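Local coordinates for protein purine nucleoside phosphorylase YlmD (Geobacillus stearothermophilus, PDB 6T1B) that catalyses the zinc-dependent phosphorolysis of adenosine, inosine and S-methyl-5'-thioadenosine to the free purine and a ribose 1-phosphate, and also deaminates adenosine, at residues 45-50 with 54-59; 250-255 with 262-267. One frame throughout, in Å; residues are numbered along the deposited sequence.

Contact 1 of 2, residues 45-50 with 54-59; sequences MGLHVG and TDVVNN. With NOS (inosine), chain B.
Leu47 and Val56 form the apolar centre of this contact, where the loop 45-50 rests on the first two turns of helix 53-67. The CD2 branch of Leu47 presses on CG1 of Val56 at 3.4 Å, tighter than usual for two methyl groups, and reaches more loosely to CG2 of Val57. In Val56, CG1 stands anti to the backbone N (chi1 177°), which sets it against both the Leu47 branch and the carbonyl O of Met45. The other methyl, CG2, lies 3.5 Å from the carbonyl O of Gly46, so a single valine packs against three consecutive loop residues.

One turn further along the helix the thioether of Met45 takes over. Its chain bends at chi2 (-59°), and SD comes to 3.7 Å from CB of Asn59 while the terminal methyl CE lies 3.4 Å from Asn59 O. No hydrogen bond joins the two segments. The amide of Asn59 is instead held by the preceding loop: OD1 accepts from the backbone N of Glu35, and ND2 donates to Asn44 O and Ser36 OG. Arg60, next on the helix, donates from NH1 to Met45 O.

Polar recognition is directed at the inosine. The backbone N of Leu47 donates to O6 of the purine at 2.8 Å, with an N-H...O angle of 159°. The CG1 methyl of Val49 lies 3.3 Å from C8 of the base, and CA of Gly46 is 3.5 Å from N7, so the purine packs directly against the glycine backbone.

Between the two segments the contact is apolar; polar bonds from Asn59 and Arg60 also tie the loop to the helix, and the backbone N of Leu47 is turned to the purine oxygen, an arrangement consistent with a base-recognition loop positioned by its helix.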
ATOM      1  N   MET A  45       8.577   9.599   4.477  1.00  9.70           N
ATOM      2  CA  MET A  45       7.246  10.184   4.342  1.00  9.86           C
ATOM      3  C   MET A  45       6.361  10.031   5.572  1.00 11.62           C
ATOM      4  O   MET A  45       5.229  10.554   5.577  1.00 12.28           O
ATOM      5  CB  MET A  45       6.551   9.557   3.137  1.00 10.28           C
ATOM      6  CG  MET A  45       7.343   9.691   1.878  1.00 11.25           C
ATOM      7  SD  MET A  45       7.645  11.447   1.492  1.00 14.76           S
ATOM      8  CE  MET A  45       7.697  11.470  -0.262  1.00 21.17           C
ATOM      9  N   GLY A  46       6.813   9.312   6.594  1.00 10.48           N
ATOM     10  CA  GLY A  46       5.990   8.999   7.741  1.00 12.43           C
ATOM     11  C   GLY A  46       6.102  10.060   8.812  1.00 12.15           C
ATOM     12  O   GLY A  46       7.201  10.401   9.250  1.00 11.77           O
ATOM     13  N   LEU A  47       4.953  10.596   9.224  1.00 12.40           N
ATOM     14  CA  LEU A  47       4.848  11.588  10.276  1.00 11.90           C
ATOM     15  C   LEU A  47       4.773  10.983  11.669  1.00 12.12           C
ATOM     16  O   LEU A  47       4.811  11.734  12.649  1.00 14.82           O
ATOM     17  CB  LEU A  47       3.598  12.455  10.066  1.00 13.26           C
ATOM     18  CG  LEU A  47       3.692  13.378   8.840  1.00 12.78           C
ATOM     19  CD1 LEU A  47       2.311  13.905   8.490  1.00 14.60           C
ATOM     20  CD2 LEU A  47       4.678  14.498   9.103  1.00 14.60           C
ATOM     21  N   HIS A  48       4.639   9.659  11.789  1.00 13.09           N
ATOM     22  CA  HIS A  48       4.507   9.056  13.103  1.00 16.29           C
ATOM     23  C   HIS A  48       5.578   8.011  13.376  1.00 14.60           C
ATOM     24  O   HIS A  48       5.295   6.932  13.891  1.00 16.15           O
ATOM     25  CB  HIS A  48       3.129   8.447  13.367  1.00 24.48           C
ATOM     26  CG  HIS A  48       2.895   8.097  14.814  1.00 29.35           C
ATOM     27  ND1 HIS A  48       2.694   9.052  15.790  1.00 37.90           N
ATOM     28  CD2 HIS A  48       2.878   6.902  15.457  1.00 33.45           C
ATOM     29  CE1 HIS A  48       2.525   8.462  16.962  1.00 29.44           C
ATOM     30  NE2 HIS A  48       2.637   7.156  16.787  1.00 44.83           N
ATOM     31  N   VAL A  49       6.822   8.332  13.028  1.00 12.92           N
ATOM     32  CA  VAL A  49       7.940   7.451  13.313  1.00 14.16           C
ATOM     33  C   VAL A  49       9.026   8.134  14.120  1.00 12.88           C
ATOM     34  O   VAL A  49      10.093   7.556  14.319  1.00 14.27           O
ATOM     35  CB  VAL A  49       8.538   6.809  12.045  1.00 14.69           C
ATOM     36  CG1 VAL A  49       7.544   5.883  11.410  1.00 16.34           C
ATOM     37  CG2 VAL A  49       9.018   7.871  11.065  1.00 13.80           C
ATOM     38  N   GLY A  50       8.785   9.354  14.602  1.00 13.28           N
ATOM     39  CA  GLY A  50       9.748  10.042  15.427  1.00 15.29           C
ATOM     40  C   GLY A  50      10.752  10.874  14.665  1.00 12.93           C
ATOM     41  O   GLY A  50      11.749  11.301  15.249  1.00 15.23           O
ATOM     42  N   THR A  54       9.282  18.899  10.205  1.00 14.37           N
ATOM     43  CA  THR A  54       9.611  19.795   9.102  1.00 15.06           C
ATOM     44  C   THR A  54      10.251  19.026   7.954  1.00 14.06           C
ATOM     45  O   THR A  54       9.899  19.222   6.783  1.00 14.74           O
ATOM     46  CB  THR A  54      10.506  20.922   9.597  1.00 16.54           C
ATOM     47  OG1 THR A  54       9.760  21.707  10.541  1.00 20.94           O
ATOM     48  CG2 THR A  54      10.949  21.802   8.437  1.00 18.61           C
ATOM     49  N   ASP A  55      11.186  18.132   8.262  1.00 12.92           N
ATOM     50  CA  ASP A  55      11.808  17.340   7.202  1.00 12.61           C
ATOM     51  C   ASP A  55      10.759  16.503   6.481  1.00 11.96           C
ATOM     52  O   ASP A  55      10.745  16.431   5.247  1.00 12.09           O
ATOM     53  CB  ASP A  55      12.931  16.459   7.746  1.00 12.44           C
ATOM     54  CG  ASP A  55      14.152  17.252   8.230  1.00 15.26           C
ATOM     55  OD1 ASP A  55      14.921  16.656   9.022  1.00 15.63           O
ATOM     56  OD2 ASP A  55      14.355  18.423   7.834  1.00 17.11           O
ATOM     57  N   VAL A  56       9.896  15.817   7.243  1.00 11.34           N
ATOM     58  CA  VAL A  56       8.892  14.943   6.628  1.00 11.43           C
ATOM     59  C   VAL A  56       7.943  15.742   5.732  1.00 11.24           C
ATOM     60  O   VAL A  56       7.641  15.336   4.599  1.00 11.63           O
ATOM     61  CB  VAL A  56       8.128  14.133   7.693  1.00 11.82           C
ATOM     62  CG1 VAL A  56       7.055  13.303   7.026  1.00 12.48           C
ATOM     63  CG2 VAL A  56       9.058  13.244   8.473  1.00 12.04           C
ATOM     64  N   VAL A  57       7.449  16.882   6.217  1.00 12.23           N
ATOM     65  CA  VAL A  57       6.566  17.696   5.381  1.00 11.31           C
ATOM     66  C   VAL A  57       7.293  18.144   4.119  1.00 13.11           C
ATOM     67  O   VAL A  57       6.719  18.142   3.022  1.00 14.17           O
ATOM     68  CB  VAL A  57       5.940  18.852   6.170  1.00 14.25           C
ATOM     69  CG1 VAL A  57       5.175  19.796   5.250  1.00 16.81           C
ATOM     70  CG2 VAL A  57       5.012  18.280   7.224  1.00 16.52           C
ATOM     71  N   ASN A  58       8.573  18.511   4.237  1.00 11.85           N
ATOM     72  CA  ASN A  58       9.320  18.915   3.043  1.00 12.14           C
ATOM     73  C   ASN A  58       9.499  17.739   2.080  1.00 11.93           C
ATOM     74  O   ASN A  58       9.450  17.926   0.852  1.00 14.71           O
ATOM     75  CB  ASN A  58      10.657  19.544   3.426  1.00 14.98           C
ATOM     76  CG  ASN A  58      10.491  20.968   3.892  1.00 16.44           C
ATOM     77  OD1 ASN A  58       9.563  21.664   3.471  1.00 18.86           O
ATOM     78  ND2 ASN A  58      11.405  21.427   4.744  1.00 18.28           N
ATOM     79  N   ASN A  59       9.683  16.529   2.606  1.00 10.85           N
ATOM     80  CA  ASN A  59       9.746  15.336   1.766  1.00 12.40           C
ATOM     81  C   ASN A  59       8.437  15.135   1.018  1.00 12.24           C
ATOM     82  O   ASN A  59       8.431  14.840  -0.188  1.00 13.78           O
ATOM     83  CB  ASN A  59      10.052  14.091   2.603  1.00 12.74           C
ATOM     84  CG  ASN A  59      11.423  14.147   3.226  1.00 11.84           C
ATOM     85  OD1 ASN A  59      12.320  14.814   2.711  1.00 12.89           O
ATOM     86  ND2 ASN A  59      11.608  13.413   4.316  1.00 12.13           N
TER
HETATM   87  N9  NOS B 301       3.363   5.288  10.543  1.00 28.56           N
HETATM   88  C4  NOS B 301       2.473   5.928   9.764  1.00 26.01           C
HETATM   89  N3  NOS B 301       1.172   5.540   9.170  1.00 25.85           N
HETATM   90  C2  NOS B 301       0.433   6.502   8.402  1.00 25.92           C
HETATM   91  N1  NOS B 301       0.928   7.833   8.193  1.00 25.76           N
HETATM   92  C6  NOS B 301       2.163   8.257   8.735  1.00 23.83           C
HETATM   93  O6  NOS B 301       2.528   9.379   8.513  1.00 19.81           O
HETATM   94  C5  NOS B 301       2.937   7.205   9.555  1.00 24.18           C
HETATM   95  N7  NOS B 301       4.091   7.295  10.140  1.00 21.97           N
HETATM   96  C8  NOS B 301       4.366   6.147  10.756  1.00 27.12           C
HETATM   97  C5' NOS B 301       2.356   1.805   8.231  1.00 40.47           C
HETATM   98  O5' NOS B 301       3.096   0.816   7.518  1.00 41.78           O
HETATM   99  C4' NOS B 301       2.833   1.914   9.656  1.00 38.12           C
HETATM  100  O4' NOS B 301       3.606   3.128   9.786  1.00 35.88           O
HETATM  101  C1' NOS B 301       3.162   3.872  10.901  1.00 33.55           C
HETATM  102  C2' NOS B 301       1.730   3.426  11.178  1.00 36.43           C
HETATM  103  O2' NOS B 301       1.422   3.572  12.558  1.00 37.52           O
HETATM  104  C3' NOS B 301       1.742   1.964  10.728  1.00 38.34           C
HETATM  105  O3' NOS B 301       2.128   1.125  11.830  1.00 39.57           O

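Contact 2 of 2, residues 250-255 with 262-267; sequences LFFSHR and GRMLAF. With NOS (inosine), chain B.
Phe252 has CG anti to its own carbonyl carbon (chi1 -57°), which lays the ring over Gly262, whereas Met264 folds back through chi2 (84°) and chi3 to set its sulfur near both phenylalanine rings and its methyl against Phe251. CA of Gly262 sits 3.5 Å from the centroid of the Phe252 ring, almost on the ring normal, in a CH-pi contact so close that the ring lies directly on the glycine backbone. Met264 SD makes oblique Met-aromatic contacts with both phenylalanines and lies 3.4 Å from Phe252 N, a buried amide without a hydrogen-bonding partner. Met264 CE is 3.7 Å from Phe251 CD2. An alanine in place of Phe252 would remove the ring from over Gly262 and is likely to open a gap beside Met264.

Arg263 turns the other way, toward inosine. Its NE donates to O4' of the ribose at 3.0 Å in a nearly straight bond, while NH1 donates to Gly262 O and to a water that also hydrogen-bonds His254 ND1. Two bonds on NH1 and one on NE thus fix the guanidinium. This is the ribose side of the nucleoside pocket of this YfiH/LACC1-family enzyme, near the catalytic zinc.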
ATOM      1  N   LEU A 250      16.929   0.788  -2.227  1.00 17.59           N
ATOM      2  CA  LEU A 250      15.737   1.501  -2.635  1.00 17.84           C
ATOM      3  C   LEU A 250      14.802   1.779  -1.476  1.00 15.38           C
ATOM      4  O   LEU A 250      14.102   2.787  -1.506  1.00 13.91           O
ATOM      5  CB  LEU A 250      14.929   0.714  -3.673  1.00 22.60           C
ATOM      6  CG  LEU A 250      15.403   0.717  -5.119  1.00 25.35           C
ATOM      7  CD1 LEU A 250      14.396  -0.043  -5.976  1.00 29.57           C
ATOM      8  CD2 LEU A 250      15.593   2.133  -5.609  1.00 27.66           C
ATOM      9  N   PHE A 251      14.741   0.896  -0.460  1.00 12.86           N
ATOM     10  CA  PHE A 251      13.631   0.895   0.471  1.00 12.01           C
ATOM     11  C   PHE A 251      13.999   0.897   1.944  1.00 11.70           C
ATOM     12  O   PHE A 251      14.987   0.270   2.350  1.00 12.40           O
ATOM     13  CB  PHE A 251      12.729  -0.319   0.255  1.00 11.92           C
ATOM     14  CG  PHE A 251      12.167  -0.422  -1.135  1.00 13.94           C
ATOM     15  CD1 PHE A 251      12.429  -1.533  -1.914  1.00 16.39           C
ATOM     16  CD2 PHE A 251      11.347   0.562  -1.642  1.00 12.53           C
ATOM     17  CE1 PHE A 251      11.885  -1.663  -3.190  1.00 17.24           C
ATOM     18  CE2 PHE A 251      10.800   0.450  -2.905  1.00 14.85           C
ATOM     19  CZ  PHE A 251      11.084  -0.678  -3.677  1.00 14.45           C
ATOM     20  N   PHE A 252      13.202   1.634   2.732  1.00 10.42           N
ATOM     21  CA  PHE A 252      13.141   1.427   4.164  1.00 10.33           C
ATOM     22  C   PHE A 252      12.502   0.065   4.416  1.00 11.32           C
ATOM     23  O   PHE A 252      11.608  -0.360   3.690  1.00 11.30           O
ATOM     24  CB  PHE A 252      12.256   2.469   4.837  1.00  9.26           C
ATOM     25  CG  PHE A 252      12.671   3.893   4.580  1.00  9.07           C
ATOM     26  CD1 PHE A 252      11.827   4.752   3.854  1.00 12.32           C
ATOM     27  CD2 PHE A 252      13.862   4.406   5.062  1.00 10.95           C
ATOM     28  CE1 PHE A 252      12.209   6.076   3.618  1.00 12.11           C
ATOM     29  CE2 PHE A 252      14.228   5.710   4.821  1.00 11.14           C
ATOM     30  CZ  PHE A 252      13.374   6.547   4.115  1.00 10.52           C
ATOM     31  N   SER A 253      12.912  -0.591   5.499  1.00  9.82           N
ATOM     32  CA  SER A 253      12.343  -1.873   5.879  1.00 10.30           C
ATOM     33  C   SER A 253      12.277  -1.946   7.394  1.00  9.49           C
ATOM     34  O   SER A 253      13.314  -1.963   8.052  1.00 10.93           O
ATOM     35  CB  SER A 253      13.183  -3.038   5.345  1.00 11.76           C
ATOM     36  OG  SER A 253      12.765  -4.270   5.891  1.00 11.98           O
ATOM     37  N   HIS A 254      11.067  -2.020   7.933  1.00 10.11           N
ATOM     38  CA  HIS A 254      10.920  -2.165   9.381  1.00 10.62           C
ATOM     39  C   HIS A 254      11.704  -3.347   9.917  1.00 11.75           C
ATOM     40  O   HIS A 254      12.348  -3.248  10.968  1.00 13.52           O
ATOM     41  CB  HIS A 254       9.433  -2.315   9.681  1.00 11.81           C
ATOM     42  CG  HIS A 254       9.132  -2.602  11.114  1.00 13.47           C
ATOM     43  ND1 HIS A 254       9.102  -1.613  12.069  1.00 15.03           N
ATOM     44  CD2 HIS A 254       8.857  -3.761  11.751  1.00 20.11           C
ATOM     45  CE1 HIS A 254       8.823  -2.151  13.240  1.00 13.03           C
ATOM     46  NE2 HIS A 254       8.673  -3.455  13.078  1.00 21.68           N
ATOM     47  N   ARG A 255      11.681  -4.474   9.210  1.00 11.34           N
ATOM     48  CA  ARG A 255      12.378  -5.653   9.700  1.00 13.52           C
ATOM     49  C   ARG A 255      13.887  -5.511   9.535  1.00 13.43           C
ATOM     50  O   ARG A 255      14.645  -5.731  10.486  1.00 15.29           O
ATOM     51  CB  ARG A 255      11.872  -6.923   9.028  1.00 16.99           C
ATOM     52  CG  ARG A 255      12.545  -8.176   9.586  1.00 24.88           C
ATOM     53  CD  ARG A 255      11.828  -9.458   9.186  1.00 61.35           C
ATOM     54  NE  ARG A 255      10.697  -9.740  10.065  1.00 74.51           N
ATOM     55  CZ  ARG A 255      10.484 -10.898  10.689  1.00 58.16           C
ATOM     56  NH1 ARG A 255      11.312 -11.927  10.530  1.00 55.61           N
ATOM     57  NH2 ARG A 255       9.416 -11.027  11.462  1.00 66.78           N
ATOM     58  N   GLY A 262      12.420   4.927   8.103  1.00 10.90           N
ATOM     59  CA  GLY A 262      11.449   5.773   7.454  1.00 10.13           C
ATOM     60  C   GLY A 262      10.292   4.969   6.880  1.00  9.72           C
ATOM     61  O   GLY A 262      10.150   3.753   7.059  1.00  9.83           O
ATOM     62  N   ARG A 263       9.437   5.693   6.179  1.00  9.29           N
ATOM     63  CA  ARG A 263       8.350   5.117   5.416  1.00  9.22           C
ATOM     64  C   ARG A 263       8.342   5.643   3.987  1.00  9.12           C
ATOM     65  O   ARG A 263       8.545   6.841   3.745  1.00 10.33           O
ATOM     66  CB  ARG A 263       6.999   5.464   6.042  1.00  9.89           C
ATOM     67  CG  ARG A 263       6.810   4.981   7.459  1.00 10.11           C
ATOM     68  CD  ARG A 263       6.685   3.472   7.505  1.00 12.41           C
ATOM     69  NE  ARG A 263       6.442   2.979   8.854  1.00 14.11           N
ATOM     70  CZ  ARG A 263       7.389   2.542   9.675  1.00 17.16           C
ATOM     71  NH1 ARG A 263       8.660   2.527   9.305  1.00 14.38           N
ATOM     72  NH2 ARG A 263       7.075   2.112  10.894  1.00 20.09           N
ATOM     73  N   MET A 264       8.122   4.725   3.054  1.00  9.79           N
ATOM     74  CA  MET A 264       7.777   5.117   1.704  1.00  9.18           C
ATOM     75  C   MET A 264       6.292   5.491   1.666  1.00 11.06           C
ATOM     76  O   MET A 264       5.517   5.088   2.527  1.00 11.14           O
ATOM     77  CB  MET A 264       7.990   3.964   0.738  1.00 11.02           C
ATOM     78  CG  MET A 264       9.422   3.482   0.558  1.00  9.30           C
ATOM     79  SD  MET A 264      10.026   2.310   1.782  1.00 10.75           S
ATOM     80  CE  MET A 264       9.106   0.825   1.352  1.00 11.21           C
ATOM     81  N   LEU A 265       5.906   6.260   0.652  1.00  9.90           N
ATOM     82  CA  LEU A 265       4.504   6.568   0.421  1.00  9.15           C
ATOM     83  C   LEU A 265       4.061   5.817  -0.829  1.00 10.52           C
ATOM     84  O   LEU A 265       4.699   5.944  -1.886  1.00 10.66           O
ATOM     85  CB  LEU A 265       4.301   8.048   0.155  1.00 10.88           C
ATOM     86  CG  LEU A 265       2.877   8.569   0.282  1.00 14.28           C
ATOM     87  CD1 LEU A 265       2.531   8.705   1.777  1.00 13.97           C
ATOM     88  CD2 LEU A 265       2.684   9.851  -0.481  1.00 16.30           C
ATOM     89  N   ALA A 266       2.994   5.052  -0.695  1.00  9.19           N
ATOM     90  CA  ALA A 266       2.231   4.548  -1.830  1.00  9.41           C
ATOM     91  C   ALA A 266       1.118   5.544  -2.099  1.00  9.87           C
ATOM     92  O   ALA A 266       0.517   6.095  -1.168  1.00 10.33           O
ATOM     93  CB  ALA A 266       1.605   3.198  -1.498  1.00  9.51           C
ATOM     94  N   PHE A 267       0.845   5.780  -3.375  1.00  9.62           N
ATOM     95  CA  PHE A 267      -0.131   6.802  -3.706  1.00 10.02           C
ATOM     96  C   PHE A 267      -0.892   6.397  -4.951  1.00 11.39           C
ATOM     97  O   PHE A 267      -0.370   5.686  -5.823  1.00 11.38           O
ATOM     98  CB  PHE A 267       0.518   8.176  -3.892  1.00 12.31           C
ATOM     99  CG  PHE A 267       1.681   8.164  -4.839  1.00 10.88           C
ATOM    100  CD1 PHE A 267       1.503   8.351  -6.200  1.00 12.55           C
ATOM    101  CD2 PHE A 267       2.969   7.943  -4.367  1.00 11.06           C
ATOM    102  CE1 PHE A 267       2.585   8.330  -7.060  1.00 14.89           C
ATOM    103  CE2 PHE A 267       4.039   7.931  -5.234  1.00 13.81           C
ATOM    104  CZ  PHE A 267       3.847   8.097  -6.577  1.00 15.39           C
TER
HETATM  105  N9  NOS B 301       3.363   5.288  10.543  1.00 28.56           N
HETATM  106  C4  NOS B 301       2.473   5.928   9.764  1.00 26.01           C
HETATM  107  N3  NOS B 301       1.172   5.540   9.170  1.00 25.85           N
HETATM  108  C2  NOS B 301       0.433   6.502   8.402  1.00 25.92           C
HETATM  109  N1  NOS B 301       0.928   7.833   8.193  1.00 25.76           N
HETATM  110  C6  NOS B 301       2.163   8.257   8.735  1.00 23.83           C
HETATM  111  O6  NOS B 301       2.528   9.379   8.513  1.00 19.81           O
HETATM  112  C5  NOS B 301       2.937   7.205   9.555  1.00 24.18           C
HETATM  113  N7  NOS B 301       4.091   7.295  10.140  1.00 21.97           N
HETATM  114  C8  NOS B 301       4.366   6.147  10.756  1.00 27.12           C
HETATM  115  C5' NOS B 301       2.356   1.805   8.231  1.00 40.47           C
HETATM  116  O5' NOS B 301       3.096   0.816   7.518  1.00 41.78           O
HETATM  117  C4' NOS B 301       2.833   1.914   9.656  1.00 38.12           C
HETATM  118  O4' NOS B 301       3.606   3.128   9.786  1.00 35.88           O
HETATM  119  C1' NOS B 301       3.162   3.872  10.901  1.00 33.55           C
HETATM  120  C2' NOS B 301       1.730   3.426  11.178  1.00 36.43           C
HETATM  121  O2' NOS B 301       1.422   3.572  12.558  1.00 37.52           O
HETATM  122  C3' NOS B 301       1.742   1.964  10.728  1.00 38.34           C
HETATM  123  O3' NOS B 301       2.128   1.125  11.830  1.00 39.57           O
HETATM  124  O   HOH W   1       9.654   0.969  11.438  1.00 18.52           O

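Overall arrangement
Contact 1 closes before contact 2 opens along the chain, yet their centres lie only 12 Å apart and on the same side of the molecule's centre. They touch directly: the backbone N of Met45 probably hydrogen-bonds Arg263 O, and CG1 of Val49 packs on the guanidinium carbon of Arg263. Contact 1 joins a loop to helix 53-67, and contact 2 joins a loop to the start of strand 264-269, which lies between strands 25-29 and 118-123 in a mixed sheet. Residues further along that strand, Leu265 and Phe267, pack on Leu63 of the same helix. Both contacts reach the same inosine, 45-50 at the purine and Arg263 at the ribose, forming neighbouring walls of one pocket.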